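Local coordinates for fiber protein 2 (Human adenovirus type 41, PDB 2BZV) that forms the trimeric receptor-binding head of the short fiber, the spike that probably attaches the virion to the host receptor CXCAR, at residues I53-L58 / K158-P163; L70-P75 / F150-E155. All coordinates share one frame; numbering follows the deposited sequence.

How the contacts relate
Both contacts lie in the knob domain, the head of the fiber, with centres about 10 Å apart. The chain runs through 53-58 at the end of strand 48-57, then 70-75 in the next strand, and returns through 150-155 and finally 158-163, so contact 2 falls within the span between the two partners of contact 1. Contact 1 continues the larger antiparallel sheet, where the end of strand 48-57 meets the loop leading into its neighbour 165-170; contact 2 pairs two strands of the smaller one. They meet in the hydrophobic core: P162 and I55 pack on W152, I53 on F150, and F160 on L70. This packing helps hold the two sheets of the β-sandwich face to face.

Contact 1. Residues I53-L58 / K158-P163; sequences ITIKGL and KPFHPP
K56 and H161 both set CG anti to the backbone N (chi1 -171° and -177°), which lays the extended lysine chain across one face of the imidazole. K56 CG sits over the middle of the ring, 3.6 Å from the centroid of H161 and 12° off its normal, a CH-pi contact that suits a long aliphatic chain with a polar end. The edge of the same imidazole is used too: H161 ND1 donates a weak hydrogen bond, 3.4 Å long, to I55 O. Both side chains have two modelled conformers, so this arrangement probably holds only intermittently. Between the strand and the loop G57 N gives a firmer bond to F160 O at 2.8 Å, nearly along the C=O axis. G57 has no CB, and the F160 carbonyl comes in close on that side.

The strand 48-57 thus ends against the loop that leads into strand 165-170, its neighbour in the larger antiparallel sheet of the knob. Direct strand pairing resumes with I53 and A165; before that point, water fills in for it. One water accepts from I55 N and is also hydrogen-bonded to P162 O, and a second lies 2.8 Å from both I53 O and P163 O and bridges them. Prolines fit such a segment, since they have no N-H to offer the strand.

On the core side, I55 CG2 touches F160 CE2 at 3.6 Å and P162 CG at 3.8 Å. P162 also turns back on its own loop, with CD 3.7 Å above the centre of the F160 ring. W152 of strand 146-153 packs against both I55 and P162.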
loop_
_atom_site.group_PDB
_atom_site.type_symbol
_atom_site.label_atom_id
_atom_site.label_comp_id
_atom_site.label_asym_id
_atom_site.label_seq_id
_atom_site.Cartn_x
_atom_site.Cartn_y
_atom_site.Cartn_z
ATOM N N ILE A 53 8.278 -7.709 2.642
ATOM C CA ILE A 53 9.520 -8.462 2.776
ATOM C C ILE A 53 10.051 -8.368 4.197
ATOM O O ILE A 53 10.202 -7.276 4.763
ATOM C CB ILE A 53 10.575 -8.027 1.723
ATOM C CG1 ILE A 53 11.796 -8.954 1.777
ATOM C CG2 ILE A 53 10.967 -6.560 1.829
ATOM C CD1 ILE A 53 12.729 -8.779 0.571
ATOM N N THR A 54 10.364 -9.533 4.746
ATOM C CA THR A 54 10.966 -9.687 6.074
ATOM C C THR A 54 12.132 -10.657 5.944
ATOM O O THR A 54 11.951 -11.772 5.431
ATOM C CB THR A 54 9.950 -10.247 7.080
ATOM O OG1 THR A 54 8.787 -9.408 7.085
ATOM C CG2 THR A 54 10.554 -10.288 8.482
ATOM N N ILE A 55 13.310 -10.245 6.399
ATOM C CA ILE A 55 14.475 -11.115 6.368
ATOM C C ILE A 55 15.028 -11.200 7.787
ATOM O O ILE A 55 15.119 -10.185 8.483
ATOM C CB ILE A 55 15.520 -10.610 5.342
ATOM C CG1 ILE A 55 16.688 -11.588 5.246
ATOM C CG2 ILE A 55 15.973 -9.190 5.659
ATOM C CD1 ILE A 55 17.567 -11.419 4.023
ATOM N N LYS A 56 15.364 -12.420 8.199
ATOM C CA LYS A 56 15.858 -12.666 9.549
ATOM C C LYS A 56 17.170 -13.428 9.489
ATOM O O LYS A 56 17.241 -14.514 8.918
ATOM C CB LYS A 56 14.860 -13.470 10.387
ATOM C CG LYS A 56 15.274 -13.543 11.852
ATOM C CD LYS A 56 14.353 -14.400 12.702
ATOM C CE LYS A 56 14.834 -14.446 14.149
ATOM N NZ LYS A 56 13.815 -15.018 15.081
ATOM N N GLY A 57 18.207 -12.858 10.084
ATOM C CA GLY A 57 19.496 -13.549 10.129
ATOM C C GLY A 57 19.491 -14.566 11.262
ATOM O O GLY A 57 19.018 -14.275 12.362
ATOM N N LEU A 58 20.005 -15.758 10.991
ATOM C CA LEU A 58 19.871 -16.868 11.928
ATOM C C LEU A 58 21.178 -17.491 12.406
ATOM O O LEU A 58 21.199 -18.078 13.494
ATOM C CB LEU A 58 19.024 -17.966 11.289
ATOM C CG LEU A 58 17.593 -17.552 10.924
ATOM C CD1 LEU A 58 16.933 -18.646 10.108
ATOM C CD2 LEU A 58 16.792 -17.215 12.178
ATOM N N LYS A 158 25.376 -6.272 15.992
ATOM C CA LYS A 158 24.055 -6.775 16.346
ATOM C C LYS A 158 23.554 -7.774 15.319
ATOM O O LYS A 158 24.060 -7.814 14.196
ATOM C CB LYS A 158 23.069 -5.617 16.442
ATOM C CG LYS A 158 23.569 -4.531 17.386
ATOM C CD LYS A 158 22.480 -4.066 18.322
ATOM C CE LYS A 158 22.975 -2.987 19.268
ATOM N NZ LYS A 158 24.057 -3.501 20.157
ATOM N N PRO A 159 22.551 -8.580 15.689
ATOM C CA PRO A 159 21.964 -9.466 14.694
ATOM C C PRO A 159 21.268 -8.690 13.575
ATOM O O PRO A 159 20.736 -7.601 13.799
ATOM C CB PRO A 159 20.916 -10.259 15.485
ATOM C CG PRO A 159 21.159 -9.962 16.907
ATOM C CD PRO A 159 21.948 -8.715 17.022
ATOM N N PHE A 160 21.283 -9.265 12.386
ATOM C CA PHE A 160 20.598 -8.695 11.239
ATOM C C PHE A 160 19.140 -9.145 11.246
ATOM O O PHE A 160 18.831 -10.321 11.041
ATOM C CB PHE A 160 21.282 -9.144 9.947
ATOM C CG PHE A 160 20.657 -8.530 8.719
ATOM C CD1 PHE A 160 20.775 -7.171 8.486
ATOM C CD2 PHE A 160 19.940 -9.308 7.816
ATOM C CE1 PHE A 160 20.206 -6.593 7.358
ATOM C CE2 PHE A 160 19.371 -8.738 6.686
ATOM C CZ PHE A 160 19.494 -7.379 6.464
ATOM N N HIS A 161 18.241 -8.211 11.498
ATOM C CA HIS A 161 16.838 -8.497 11.490
ATOM C C HIS A 161 16.041 -7.201 11.363
ATOM O O HIS A 161 15.449 -6.678 12.311
ATOM C CB HIS A 161 16.465 -9.367 12.681
ATOM C CG HIS A 161 15.063 -9.871 12.891
ATOM N ND1 HIS A 161 14.263 -10.143 11.799
ATOM C CD2 HIS A 161 14.374 -10.315 13.966
ATOM C CE1 HIS A 161 13.125 -10.695 12.205
ATOM N NE2 HIS A 161 13.180 -10.812 13.521
ATOM N N PRO A 162 16.066 -6.633 10.155
ATOM C CA PRO A 162 15.432 -5.344 9.916
ATOM C C PRO A 162 13.924 -5.429 10.020
ATOM O O PRO A 162 13.355 -6.513 9.877
ATOM C CB PRO A 162 15.830 -5.004 8.470
ATOM C CG PRO A 162 16.448 -6.190 7.903
ATOM C CD PRO A 162 16.698 -7.198 8.951
ATOM N N PRO A 163 13.255 -4.295 10.246
ATOM C CA PRO A 163 11.799 -4.296 10.247
ATOM C C PRO A 163 11.252 -4.711 8.883
ATOM O O PRO A 163 11.897 -4.497 7.853
ATOM C CB PRO A 163 11.433 -2.833 10.553
ATOM C CG PRO A 163 12.680 -2.063 10.622
ATOM C CD PRO A 163 13.845 -2.965 10.472
HETATM O O HOH W 1 12.456 -5.744 5.441
HETATM O O HOH W 2 13.111 -7.632 7.386
HETATM O O HOH W 3 11.014 -13.202 14.573
#

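Contact 2. Residues L70-P75 / F150-E155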
loop_
_atom_site.group_PDB
_atom_site.type_symbol
_atom_site.label_atom_id
_atom_site.label_comp_id
_atom_site.label_asym_id
_atom_site.label_seq_id
_atom_site.Cartn_x
_atom_site.Cartn_y
_atom_site.Cartn_z
ATOM N N LEU A 70 23.482 -4.659 3.727
ATOM C CA LEU A 70 23.362 -5.977 3.127
ATOM C C LEU A 70 22.383 -5.888 1.975
ATOM O O LEU A 70 21.362 -5.205 2.096
ATOM C CB LEU A 70 22.823 -6.904 4.196
ATOM C CG LEU A 70 22.664 -8.384 3.973
ATOM C CD1 LEU A 70 22.806 -9.104 5.316
ATOM C CD2 LEU A 70 21.304 -8.725 3.381
ATOM N N SER A 71 22.683 -6.575 0.880
ATOM C CA SER A 71 21.791 -6.598 -0.270
ATOM C C SER A 71 21.356 -8.017 -0.600
ATOM O O SER A 71 22.031 -9.006 -0.262
ATOM C CB SER A 71 22.471 -6.022 -1.508
ATOM O OG SER A 71 23.494 -6.921 -1.909
ATOM N N LEU A 72 20.219 -8.126 -1.260
ATOM C CA LEU A 72 19.698 -9.398 -1.739
ATOM C C LEU A 72 19.158 -9.173 -3.134
ATOM O O LEU A 72 18.276 -8.337 -3.316
ATOM C CB LEU A 72 18.561 -9.897 -0.835
ATOM C CG LEU A 72 17.751 -11.094 -1.367
ATOM C CD1 LEU A 72 18.630 -12.331 -1.384
ATOM C CD2 LEU A 72 16.481 -11.314 -0.533
ATOM N N LYS A 73 19.652 -9.935 -4.101
ATOM C CA LYS A 73 19.183 -9.843 -5.477
ATOM C C LYS A 73 18.414 -11.097 -5.860
ATOM O O LYS A 73 18.915 -12.218 -5.693
ATOM C CB LYS A 73 20.361 -9.632 -6.430
ATOM C CG LYS A 73 19.911 -9.367 -7.845
ATOM C CD LYS A 73 21.099 -8.919 -8.664
ATOM C CE LYS A 73 20.619 -8.584 -10.057
ATOM N NZ LYS A 73 21.781 -8.192 -10.921
ATOM N N LEU A 74 17.217 -10.904 -6.397
ATOM C CA LEU A 74 16.405 -12.000 -6.929
ATOM C C LEU A 74 16.308 -11.798 -8.440
ATOM O O LEU A 74 15.626 -10.877 -8.905
ATOM C CB LEU A 74 15.007 -12.024 -6.313
ATOM C CG LEU A 74 14.969 -12.151 -4.782
ATOM C CD1 LEU A 74 13.531 -12.203 -4.322
ATOM C CD2 LEU A 74 15.717 -13.380 -4.283
ATOM N N PRO A 75 17.026 -12.619 -9.211
ATOM C CA PRO A 75 17.013 -12.515 -10.667
ATOM C C PRO A 75 16.002 -13.458 -11.302
ATOM O O PRO A 75 15.791 -14.569 -10.792
ATOM C CB PRO A 75 18.438 -12.961 -11.035
ATOM C CG PRO A 75 18.754 -14.026 -10.011
ATOM C CD PRO A 75 17.974 -13.658 -8.761
ATOM N N PHE A 150 17.202 -5.742 -3.279
ATOM C CA PHE A 150 16.832 -5.177 -1.987
ATOM C C PHE A 150 18.094 -4.783 -1.244
ATOM O O PHE A 150 19.099 -5.486 -1.320
ATOM C CB PHE A 150 16.090 -6.230 -1.168
ATOM C CG PHE A 150 14.827 -6.710 -1.823
ATOM C CD1 PHE A 150 13.698 -5.899 -1.875
ATOM C CD2 PHE A 150 14.766 -7.982 -2.392
ATOM C CE1 PHE A 150 12.524 -6.339 -2.485
ATOM C CE2 PHE A 150 13.610 -8.421 -2.998
ATOM C CZ PHE A 150 12.484 -7.598 -3.045
ATOM N N LYS A 151 18.037 -3.685 -0.503
ATOM C CA LYS A 151 19.163 -3.285 0.331
ATOM C C LYS A 151 18.637 -2.796 1.675
ATOM O O LYS A 151 17.689 -2.001 1.724
ATOM C CB LYS A 151 19.987 -2.176 -0.334
ATOM C CG LYS A 151 21.212 -1.751 0.502
ATOM C CD LYS A 151 21.904 -0.549 -0.128
ATOM C CE LYS A 151 22.926 0.091 0.802
ATOM N NZ LYS A 151 23.561 1.286 0.168
ATOM N N TRP A 152 19.285 -3.271 2.736
ATOM C CA TRP A 152 18.984 -2.821 4.094
ATOM C C TRP A 152 20.242 -2.294 4.752
ATOM O O TRP A 152 21.335 -2.835 4.547
ATOM C CB TRP A 152 18.511 -3.981 4.952
ATOM C CG TRP A 152 17.266 -4.674 4.510
ATOM C CD1 TRP A 152 16.002 -4.417 4.951
ATOM C CD2 TRP A 152 17.159 -5.768 3.599
ATOM N NE1 TRP A 152 15.105 -5.263 4.359
ATOM C CE2 TRP A 152 15.791 -6.109 3.520
ATOM C CE3 TRP A 152 18.077 -6.486 2.834
ATOM C CZ2 TRP A 152 15.326 -7.147 2.704
ATOM C CZ3 TRP A 152 17.615 -7.513 2.029
ATOM C CH2 TRP A 152 16.241 -7.836 1.969
ATOM N N SER A 153 20.083 -1.283 5.603
ATOM C CA SER A 153 21.175 -0.980 6.522
ATOM C C SER A 153 21.231 -2.040 7.621
ATOM O O SER A 153 20.279 -2.809 7.832
ATOM C CB SER A 153 21.033 0.415 7.125
ATOM O OG SER A 153 19.793 0.544 7.786
ATOM N N ALA A 154 22.369 -2.086 8.311
ATOM C CA ALA A 154 22.595 -3.031 9.398
ATOM C C ALA A 154 23.424 -2.354 10.470
ATOM O O ALA A 154 24.186 -1.432 10.178
ATOM C CB ALA A 154 23.298 -4.282 8.912
ATOM N N GLU A 155 23.272 -2.807 11.710
ATOM C CA GLU A 155 23.999 -2.226 12.826
ATOM C C GLU A 155 25.151 -3.156 13.198
ATOM O O GLU A 155 24.919 -4.265 13.669
ATOM C CB GLU A 155 23.053 -2.031 14.008
ATOM C CG GLU A 155 23.694 -1.278 15.137
ATOM C CD GLU A 155 22.757 -1.000 16.296
ATOM O OE1 GLU A 155 23.268 -0.515 17.323
ATOM O OE2 GLU A 155 21.538 -1.262 16.172
#
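The small antiparallel sheet of the knob has strand 69-76 at one edge and strand 146-153 in the middle, and these two segments pair L70 with W152, S71 with K151 and L72 with F150. The axes of segments 70-75 and 150-153 approach to 4.6 Å, with N-to-C directions 166° apart. L70 and W152 exchange two backbone hydrogen bonds, each 2.9 Å from N to O. L72 and F150 do the same, with donors that stand 22° out of the carbonyl planes. At the non-hydrogen-bonded pair between them the two strands draw closer, and S71 CA lies 3.1 Å from F150 O in a CA-H...O contact.

The two faces differ in character. S71 and K151 carry polar groups on the exposed face, where a small hydroxyl and a long charged chain are suited to solvent. L70, L72, F150 and W152 share the buried face, branched aliphatic and broad aromatic groups suited to packing against the other sheet. W152 has CG anti to its own carbonyl carbon (chi1 -61°), which swings the indole toward the leucines: L72 CB meets the ring at its edge and in its plane, 3.8 Å from W152 CZ3, while L70 CD2 approaches W152 CE3 at 4.0 Å. The L72 and F150 side chains run alongside each other, with L72 CD2 4.2 Å from F150 CD2. L74 CD1 reaches the edge of the same phenyl ring, 4.0 Å from F150 CE2.

L38 and L40 of strand 36-45 and I53 and I55 of strand 48-57 supply the opposing layer, the aliphatic and aromatic interior characteristic of the adenovirus knob β-sandwich.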